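Local coordinates for protein lectin 2 (Agrocybe aegerita, PDB 4TQJ) that recognises N-acetylglucosamine at the non-reducing ends of glycans, acting as a fungal lectin built on a beta-propeller, at residues A[59-64]-A[393-398]; A[186-191]-A[230-235]; A[352-355]-A[360-363]. The protein carries 1 engineered substitution. All blocks are in the same frame, centred on the assembly; numbering follows the deposited sequence.

Contact 1 of 3, residues A[59-64]-A[393-398]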
loop_
_atom_site.group_PDB
_atom_site.type_symbol
_atom_site.label_atom_id
_atom_site.label_comp_id
_atom_site.label_asym_id
_atom_site.label_seq_id
_atom_site.Cartn_x
_atom_site.Cartn_y
_atom_site.Cartn_z
ATOM N N HIS A 59 -2.729 29.569 -3.169
ATOM C CA HIS A 59 -2.923 28.273 -3.794
ATOM C C HIS A 59 -3.339 27.196 -2.807
ATOM O O HIS A 59 -3.156 27.336 -1.601
ATOM C CB HIS A 59 -1.660 27.853 -4.542
ATOM C CG HIS A 59 -1.086 28.936 -5.395
ATOM N ND1 HIS A 59 0.144 29.512 -5.144
ATOM C CD2 HIS A 59 -1.581 29.571 -6.485
ATOM C CE1 HIS A 59 0.382 30.446 -6.045
ATOM N NE2 HIS A 59 -0.646 30.502 -6.873
ATOM N N VAL A 60 -3.887 26.119 -3.356
ATOM C CA VAL A 60 -4.362 24.976 -2.595
ATOM C C VAL A 60 -3.614 23.739 -3.079
ATOM O O VAL A 60 -3.545 23.476 -4.293
ATOM C CB VAL A 60 -5.896 24.803 -2.784
ATOM C CG1 VAL A 60 -6.397 23.522 -2.145
ATOM C CG2 VAL A 60 -6.619 25.997 -2.201
ATOM N N ARG A 61 -3.039 22.984 -2.145
ATOM C CA ARG A 61 -2.271 21.792 -2.510
ATOM C C ARG A 61 -2.723 20.542 -1.748
ATOM O O ARG A 61 -2.685 20.510 -0.511
ATOM C CB ARG A 61 -0.776 22.056 -2.301
ATOM C CG ARG A 61 -0.170 22.953 -3.383
ATOM C CD ARG A 61 1.189 23.500 -2.974
ATOM N NE ARG A 61 1.073 24.580 -1.989
ATOM C CZ ARG A 61 2.109 25.199 -1.436
ATOM N NH1 ARG A 61 3.344 24.845 -1.778
ATOM N NH2 ARG A 61 1.912 26.164 -0.544
ATOM N N LEU A 62 -3.146 19.517 -2.495
ATOM C CA LEU A 62 -3.797 18.349 -1.914
ATOM C C LEU A 62 -3.306 17.037 -2.530
ATOM O O LEU A 62 -2.449 17.046 -3.407
ATOM C CB LEU A 62 -5.319 18.461 -2.082
ATOM C CG LEU A 62 -6.012 19.699 -1.473
ATOM C CD1 LEU A 62 -7.437 19.823 -1.982
ATOM C CD2 LEU A 62 -5.972 19.685 0.052
ATOM N N ILE A 63 -3.849 15.920 -2.043
ATOM C CA ILE A 63 -3.611 14.595 -2.610
ATOM C C ILE A 63 -4.956 13.936 -2.845
ATOM O O ILE A 63 -5.805 13.920 -1.950
ATOM C CB ILE A 63 -2.839 13.680 -1.647
ATOM C CG1 ILE A 63 -1.469 14.258 -1.327
ATOM C CG2 ILE A 63 -2.680 12.285 -2.253
ATOM C CD1 ILE A 63 -0.400 13.771 -2.279
ATOM N N ALA A 64 -5.177 13.419 -4.047
ATOM C CA ALA A 64 -6.382 12.637 -4.309
ATOM C C ALA A 64 -6.188 11.708 -5.495
ATOM O O ALA A 64 -5.292 11.912 -6.317
ATOM C CB ALA A 64 -7.580 13.554 -4.531
ATOM N N THR A 393 4.957 28.646 4.687
ATOM C CA THR A 393 5.598 28.406 3.400
ATOM C C THR A 393 5.502 26.950 2.934
ATOM O O THR A 393 5.800 26.640 1.785
ATOM C CB THR A 393 7.084 28.773 3.500
ATOM O OG1 THR A 393 7.664 28.053 4.592
ATOM C CG2 THR A 393 7.246 30.264 3.768
ATOM N N THR A 394 5.108 26.055 3.831
ATOM C CA THR A 394 4.995 24.635 3.508
ATOM C C THR A 394 3.619 24.126 3.915
ATOM O O THR A 394 2.954 24.740 4.739
ATOM C CB THR A 394 6.051 23.795 4.239
ATOM O OG1 THR A 394 5.900 23.955 5.661
ATOM C CG2 THR A 394 7.468 24.210 3.808
ATOM N N VAL A 395 3.201 23.014 3.316
ATOM C CA VAL A 395 1.988 22.310 3.704
ATOM C C VAL A 395 2.370 20.858 3.945
ATOM O O VAL A 395 3.119 20.273 3.162
ATOM C CB VAL A 395 0.937 22.342 2.576
ATOM C CG1 VAL A 395 -0.377 21.698 3.044
ATOM C CG2 VAL A 395 0.713 23.748 2.099
ATOM N N CYS A 396 1.890 20.279 5.038
ATOM C CA CYS A 396 2.074 18.848 5.271
ATOM C C CYS A 396 0.759 18.186 5.574
ATOM O O CYS A 396 -0.066 18.722 6.318
ATOM C CB CYS A 396 2.980 18.596 6.468
ATOM S SG CYS A 396 4.662 18.974 6.186
ATOM N N TRP A 397 0.580 16.998 5.023
ATOM C CA TRP A 397 -0.617 16.226 5.257
ATOM C C TRP A 397 -0.218 14.782 5.549
ATOM O O TRP A 397 0.834 14.309 5.097
ATOM C CB TRP A 397 -1.485 16.194 3.998
ATOM C CG TRP A 397 -1.969 17.507 3.423
ATOM C CD1 TRP A 397 -1.714 17.989 2.165
ATOM C CD2 TRP A 397 -2.847 18.459 4.043
ATOM N NE1 TRP A 397 -2.363 19.182 1.973
ATOM C CE2 TRP A 397 -3.064 19.495 3.109
ATOM C CE3 TRP A 397 -3.464 18.539 5.298
ATOM C CZ2 TRP A 397 -3.866 20.597 3.393
ATOM C CZ3 TRP A 397 -4.257 19.634 5.580
ATOM C CH2 TRP A 397 -4.450 20.651 4.633
ATOM N N MET A 398 -1.065 14.075 6.283
ATOM C CA MET A 398 -1.042 12.621 6.246
ATOM C C MET A 398 -2.019 12.195 5.148
ATOM O O MET A 398 -3.040 12.848 4.945
ATOM C CB MET A 398 -1.451 12.021 7.595
ATOM C CG MET A 398 -0.579 12.470 8.770
ATOM S SD MET A 398 1.182 12.087 8.578
ATOM C CE MET A 398 1.156 10.306 8.374
HETATM O O HOH W 1 6.022 25.025 -0.271
HETATM O O HOH W 2 4.245 27.697 -0.319
#

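Contact 2 of 3, residues A[186-191]-A[230-235]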
loop_
_atom_site.group_PDB
_atom_site.type_symbol
_atom_site.label_atom_id
_atom_site.label_comp_id
_atom_site.label_asym_id
_atom_site.label_seq_id
_atom_site.Cartn_x
_atom_site.Cartn_y
_atom_site.Cartn_z
ATOM N N ASP A 186 -22.522 14.146 1.239
ATOM C CA ASP A 186 -23.446 15.278 1.230
ATOM C C ASP A 186 -22.734 16.558 1.643
ATOM O O ASP A 186 -21.590 16.509 2.085
ATOM C CB ASP A 186 -24.610 15.000 2.172
ATOM C CG ASP A 186 -25.179 13.617 1.967
ATOM O OD1 ASP A 186 -25.540 13.311 0.809
ATOM O OD2 ASP A 186 -25.224 12.836 2.942
ATOM N N ILE A 187 -23.409 17.693 1.473
ATOM C CA ILE A 187 -22.886 18.970 1.934
ATOM C C ILE A 187 -23.446 19.270 3.327
ATOM O O ILE A 187 -24.655 19.230 3.549
ATOM C CB ILE A 187 -23.261 20.125 0.979
ATOM C CG1 ILE A 187 -22.550 19.963 -0.374
ATOM C CG2 ILE A 187 -22.930 21.477 1.627
ATOM C CD1 ILE A 187 -23.007 20.949 -1.461
ATOM N N VAL A 188 -22.554 19.530 4.267
ATOM C CA VAL A 188 -22.948 19.895 5.615
ATOM C C VAL A 188 -22.434 21.294 5.903
ATOM O O VAL A 188 -21.226 21.506 5.953
ATOM C CB VAL A 188 -22.338 18.947 6.647
ATOM C CG1 VAL A 188 -22.742 19.385 8.042
ATOM C CG2 VAL A 188 -22.768 17.505 6.368
ATOM N N GLY A 189 -23.346 22.240 6.109
ATOM C CA GLY A 189 -22.957 23.616 6.361
ATOM C C GLY A 189 -23.444 24.173 7.690
ATOM O O GLY A 189 -24.636 24.128 7.987
ATOM N N PHE A 190 -22.515 24.696 8.490
ATOM C CA PHE A 190 -22.858 25.326 9.760
ATOM C C PHE A 190 -23.017 26.814 9.488
ATOM O O PHE A 190 -22.033 27.534 9.401
ATOM C CB PHE A 190 -21.752 25.100 10.801
ATOM C CG PHE A 190 -21.565 23.659 11.191
ATOM C CD1 PHE A 190 -21.910 23.223 12.473
ATOM C CD2 PHE A 190 -21.045 22.739 10.287
ATOM C CE1 PHE A 190 -21.737 21.910 12.834
ATOM C CE2 PHE A 190 -20.870 21.405 10.639
ATOM C CZ PHE A 190 -21.222 20.986 11.913
ATOM N N GLY A 191 -24.255 27.259 9.321
ATOM C CA GLY A 191 -24.534 28.636 8.947
ATOM C C GLY A 191 -24.694 29.594 10.118
ATOM O O GLY A 191 -24.039 29.457 11.159
ATOM N N ARG A 230 -15.890 22.303 15.515
ATOM C CA ARG A 230 -16.984 21.379 15.227
ATOM C C ARG A 230 -16.557 20.361 14.184
ATOM O O ARG A 230 -15.796 20.676 13.263
ATOM C CB ARG A 230 -18.227 22.125 14.749
ATOM C CG ARG A 230 -19.036 22.745 15.897
ATOM C CD ARG A 230 -19.600 24.101 15.480
ATOM N NE ARG A 230 -18.564 25.137 15.510
ATOM C CZ ARG A 230 -18.660 26.322 14.906
ATOM N NH1 ARG A 230 -19.751 26.635 14.205
ATOM N NH2 ARG A 230 -17.660 27.191 14.995
ATOM N N PHE A 231 -17.090 19.154 14.317
ATOM C CA PHE A 231 -16.692 18.035 13.478
ATOM C C PHE A 231 -17.886 17.228 13.002
ATOM O O PHE A 231 -18.932 17.185 13.657
ATOM C CB PHE A 231 -15.789 17.087 14.272
ATOM C CG PHE A 231 -14.685 17.767 15.010
ATOM C CD1 PHE A 231 -13.438 17.931 14.422
ATOM C CD2 PHE A 231 -14.883 18.238 16.295
ATOM C CE1 PHE A 231 -12.402 18.550 15.103
ATOM C CE2 PHE A 231 -13.853 18.867 16.992
ATOM C CZ PHE A 231 -12.602 19.015 16.393
ATOM N N VAL A 232 -17.714 16.549 11.877
ATOM C CA VAL A 232 -18.674 15.529 11.468
ATOM C C VAL A 232 -17.972 14.183 11.446
ATOM O O VAL A 232 -16.854 14.072 10.958
ATOM C CB VAL A 232 -19.315 15.844 10.105
ATOM C CG1 VAL A 232 -20.256 17.028 10.249
ATOM C CG2 VAL A 232 -18.241 16.140 9.078
ATOM N N ALA A 233 -18.614 13.161 11.991
ATOM C CA ALA A 233 -17.926 11.894 12.187
ATOM C C ALA A 233 -18.928 10.870 12.651
ATOM O O ALA A 233 -19.865 11.211 13.358
ATOM C CB ALA A 233 -16.811 12.054 13.232
ATOM N N ASP A 234 -18.740 9.617 12.254
ATOM C CA ASP A 234 -19.613 8.560 12.719
ATOM C C ASP A 234 -19.281 8.213 14.159
ATOM O O ASP A 234 -18.202 7.688 14.436
ATOM C CB ASP A 234 -19.462 7.315 11.857
ATOM C CG ASP A 234 -20.505 6.275 12.170
ATOM O OD1 ASP A 234 -21.377 6.559 13.026
ATOM O OD2 ASP A 234 -20.470 5.191 11.546
ATOM N N LEU A 235 -20.223 8.503 15.056
ATOM C CA LEU A 235 -20.083 8.237 16.485
ATOM C C LEU A 235 -20.942 7.053 16.952
ATOM O O LEU A 235 -20.955 6.726 18.135
ATOM C CB LEU A 235 -20.496 9.489 17.278
ATOM C CG LEU A 235 -19.763 10.781 16.892
ATOM C CD1 LEU A 235 -20.209 11.960 17.769
ATOM C CD2 LEU A 235 -18.262 10.603 16.953
HETATM O O HOH W 3 -21.640 28.902 12.456
#

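Contact 3 of 3, residues A[352-355]-A[360-363]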
loop_
_atom_site.group_PDB
_atom_site.type_symbol
_atom_site.label_atom_id
_atom_site.label_comp_id
_atom_site.label_asym_id
_atom_site.label_seq_id
_atom_site.Cartn_x
_atom_site.Cartn_y
_atom_site.Cartn_z
ATOM N N ASP A 352 -3.017 6.425 15.862
ATOM C CA ASP A 352 -1.789 6.682 16.567
ATOM C C ASP A 352 -1.548 8.181 16.553
ATOM O O ASP A 352 -2.315 8.945 15.938
ATOM C CB ASP A 352 -0.642 5.923 15.890
ATOM C CG ASP A 352 -0.986 4.465 15.664
ATOM O OD1 ASP A 352 -1.114 3.746 16.673
ATOM O OD2 ASP A 352 -1.174 4.037 14.498
ATOM N N ILE A 353 -0.486 8.606 17.226
ATOM C CA ILE A 353 -0.198 10.025 17.322
ATOM C C ILE A 353 1.190 10.306 16.797
ATOM O O ILE A 353 2.160 9.668 17.211
ATOM C CB ILE A 353 -0.348 10.534 18.771
ATOM C CG1 ILE A 353 -1.835 10.718 19.104
ATOM C CG2 ILE A 353 0.425 11.838 18.963
ATOM C CD1 ILE A 353 -2.152 10.648 20.582
ATOM N N ILE A 354 1.278 11.250 15.866
ATOM C CA ILE A 354 2.565 11.654 15.324
ATOM C C ILE A 354 2.653 13.173 15.351
ATOM O O ILE A 354 1.678 13.872 15.069
ATOM C CB ILE A 354 2.801 11.118 13.893
ATOM C CG1 ILE A 354 4.137 11.635 13.333
ATOM C CG2 ILE A 354 1.669 11.538 12.975
ATOM C CD1 ILE A 354 4.546 10.995 11.999
ATOM N N GLY A 355 3.821 13.679 15.719
ATOM C CA GLY A 355 4.009 15.112 15.852
ATOM C C GLY A 355 5.296 15.552 15.195
ATOM O O GLY A 355 6.350 14.988 15.479
ATOM N N GLU A 360 12.635 17.214 15.753
ATOM C CA GLU A 360 12.349 15.798 15.584
ATOM C C GLU A 360 10.880 15.539 15.258
ATOM O O GLU A 360 9.996 16.273 15.697
ATOM C CB GLU A 360 12.684 15.032 16.866
ATOM C CG GLU A 360 14.139 14.723 17.080
ATOM C CD GLU A 360 14.335 13.788 18.254
ATOM O OE1 GLU A 360 14.054 14.210 19.395
ATOM O OE2 GLU A 360 14.749 12.627 18.038
ATOM N N THR A 361 10.636 14.476 14.503
ATOM C CA THR A 361 9.293 13.940 14.321
ATOM C C THR A 361 9.104 12.759 15.273
ATOM O O THR A 361 9.810 11.756 15.177
ATOM C CB THR A 361 9.079 13.472 12.880
ATOM O OG1 THR A 361 8.964 14.618 12.023
ATOM C CG2 THR A 361 7.813 12.619 12.773
ATOM N N LEU A 362 8.165 12.897 16.204
ATOM C CA LEU A 362 7.943 11.897 17.238
ATOM C C LEU A 362 6.630 11.162 17.036
ATOM O O LEU A 362 5.705 11.668 16.399
ATOM C CB LEU A 362 7.927 12.549 18.616
ATOM C CG LEU A 362 9.138 13.406 18.982
ATOM C CD1 LEU A 362 8.982 13.902 20.416
ATOM C CD2 LEU A 362 10.401 12.602 18.829
ATOM N N VAL A 363 6.542 9.971 17.600
ATOM C CA VAL A 363 5.358 9.169 17.402
ATOM C C VAL A 363 5.088 8.396 18.679
ATOM O O VAL A 363 6.011 8.020 19.396
ATOM C CB VAL A 363 5.543 8.220 16.177
ATOM C CG1 VAL A 363 6.619 7.195 16.456
ATOM C CG2 VAL A 363 4.245 7.522 15.805
#

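Contact 1 of 3, residues A[59-64]-A[393-398]
The guanidinium of Arg61 is overlapped on one face by the CG2 methyl of Val395, with NH2 the nearest of its atoms at 3.8 Å from that CG2. A bend at chi3 (-76°) turns the end of the arginine toward 393-398, although its CB does not head that way. The second methyl of Val395, CG1, is anti to the backbone N and lies 3.2 Å above the plane of the Trp397 indole, toward the rim of the ring. One valine fork thus fits between a charged plane and an aromatic one. Trp397 makes the direct polar link across the contact: its NE1 donates to Arg61 O over 2.8 Å, nearly straight at 165°. The oxygen sits at the indole edge, close to the ring plane, while NE1 lies in the plane of the carbonyl, so both flat groups are well oriented for the bond. Farther along the ring, CZ2 of Trp397 packs obliquely against Leu62 CD2 at 4.1 Å. Two waters complete the other end. Water 1 takes a bond from Arg61 NH1 and water 2 one from NH2 (2.8 Å), and each also hydrogen-bonds Thr393 O, so a pair of water bridges spans the gap. Arg61 NH1 has a further partner in Phe47 O, which together with the waters restricts rotation of the guanidinium. Strand 60-64 uses Val60, Leu62 and Ala64 to pair with 73-77, whereas the Arg61 carbonyl points across to the next sheet and is gripped there by the indole. The two strands run in nearly the same direction, 21° apart, with axes 8.4 Å from each other: neighbouring innermost strands of adjacent blades, as in a beta-propeller whose C-terminal strand 395-399 completes the first blade.

Contact 2 of 3, residues A[186-191]-A[230-235]
Two neighbouring blades of the beta-propeller meet here, strand 186-190 of one facing strand 230-233 of the next in the opposite direction, with axes 9.7 Å apart and no hydrogen bond between them. Side chains fill the gap. The Phe190 ring lies alongside the aliphatic part of Arg230, the two pointing past each other in opposite directions: CD1 of Phe190 is 3.9 Å from Arg230 CD, and CE1 is 4.0 Å from Arg230 CB. With CG anti to the carbonyl carbon (chi1 -65°), Phe190 leans its ring into the interface and turns the ring edge to Val232 CG1, with CZ 4.4 Å from that methyl. The same methyl meets Val188 CG1 at 4.1 Å, which makes Val232 the shared neighbour of the phenyl and the other valine. Ile243 of strand 242-246 also touches both Phe190 and Val232. The guanidinium stands almost perpendicular to the Phe190 ring, 88° between planes, and is held by His228 O through NE and by Phe216 O through NH1. A water lying in the guanidinium plane hydrogen-bonds Gly191 O at 2.8 Å and makes a weak bond to Arg230 NH1. Apolar contacts between Val188, Phe190, Val232 and the Arg230 methylenes thus join the blades, while burial of the arginine charge is probably eased mainly by the carbonyls of His228 and Phe216, the water adding little.

Contact 3 of 3, residues A[352-355]-A[360-363]
The flat groups here are peptide units joined through N-H and C=O. Leu362 N approaches Gly355 O in the plane of that carbonyl at 2.9 Å, whereas Gly355 N reaches Leu362 O from 19° outside its carbonyl plane at 2.8 Å. These two bonds close the hydrogen-bonded pair Gly355-Leu362; next to it Ile354 and Val363 form a non-hydrogen-bonded pair. On the sheet face that carries Ile354 and Val363, Ile354 sends CG1 anti to its own N (chi1 177°), carrying CD1 obliquely over to Thr361 CG2 at 3.7 Å. Val363 CG2 lies 4.3 Å from Ile354 CB and also 3.3 Å from Ile353 O. Carbonyls and alpha carbons come close as well, with Val363 CA 3.2 Å from Ile353 O in a CA-H...O contact. The hydroxyl of Thr361 is engaged by Asp381 O, leaving its methyl for Ile354. Strands 352-356 and 361-364 are the hairpin at the middle of a four-stranded blade. Gly355, opposite Leu362, brings no side chain to that pair. Two backbone hydrogen bonds carry the pairing, with CA-H...O contacts and the small apolar patch of Ile354, Thr361 and Val363 beside them.

The three contacts lie in different parts of one beta-propeller ring. Contact 1 joins parts near the two ends of the chain, and contacts 2 and 3 follow one another inside that span. Contacts 1 and 2 are both blade-to-blade: contact 1 packs the sheet of 60-101 on the C-terminal strand that completes the sheet of 20-44, contact 2 the sheet of 173-213 on that of 230-269. Contact 3 lies within the blade of 339-379. Contact 2 is across the chain's centre from both others, its centre about 22 Å from that of contact 1 and 27 Å from that of contact 3. Centres of contacts 1 and 3 are about 19 Å apart; their nearest atoms, about 4 Å apart where Met398 approaches Ile354, do not touch.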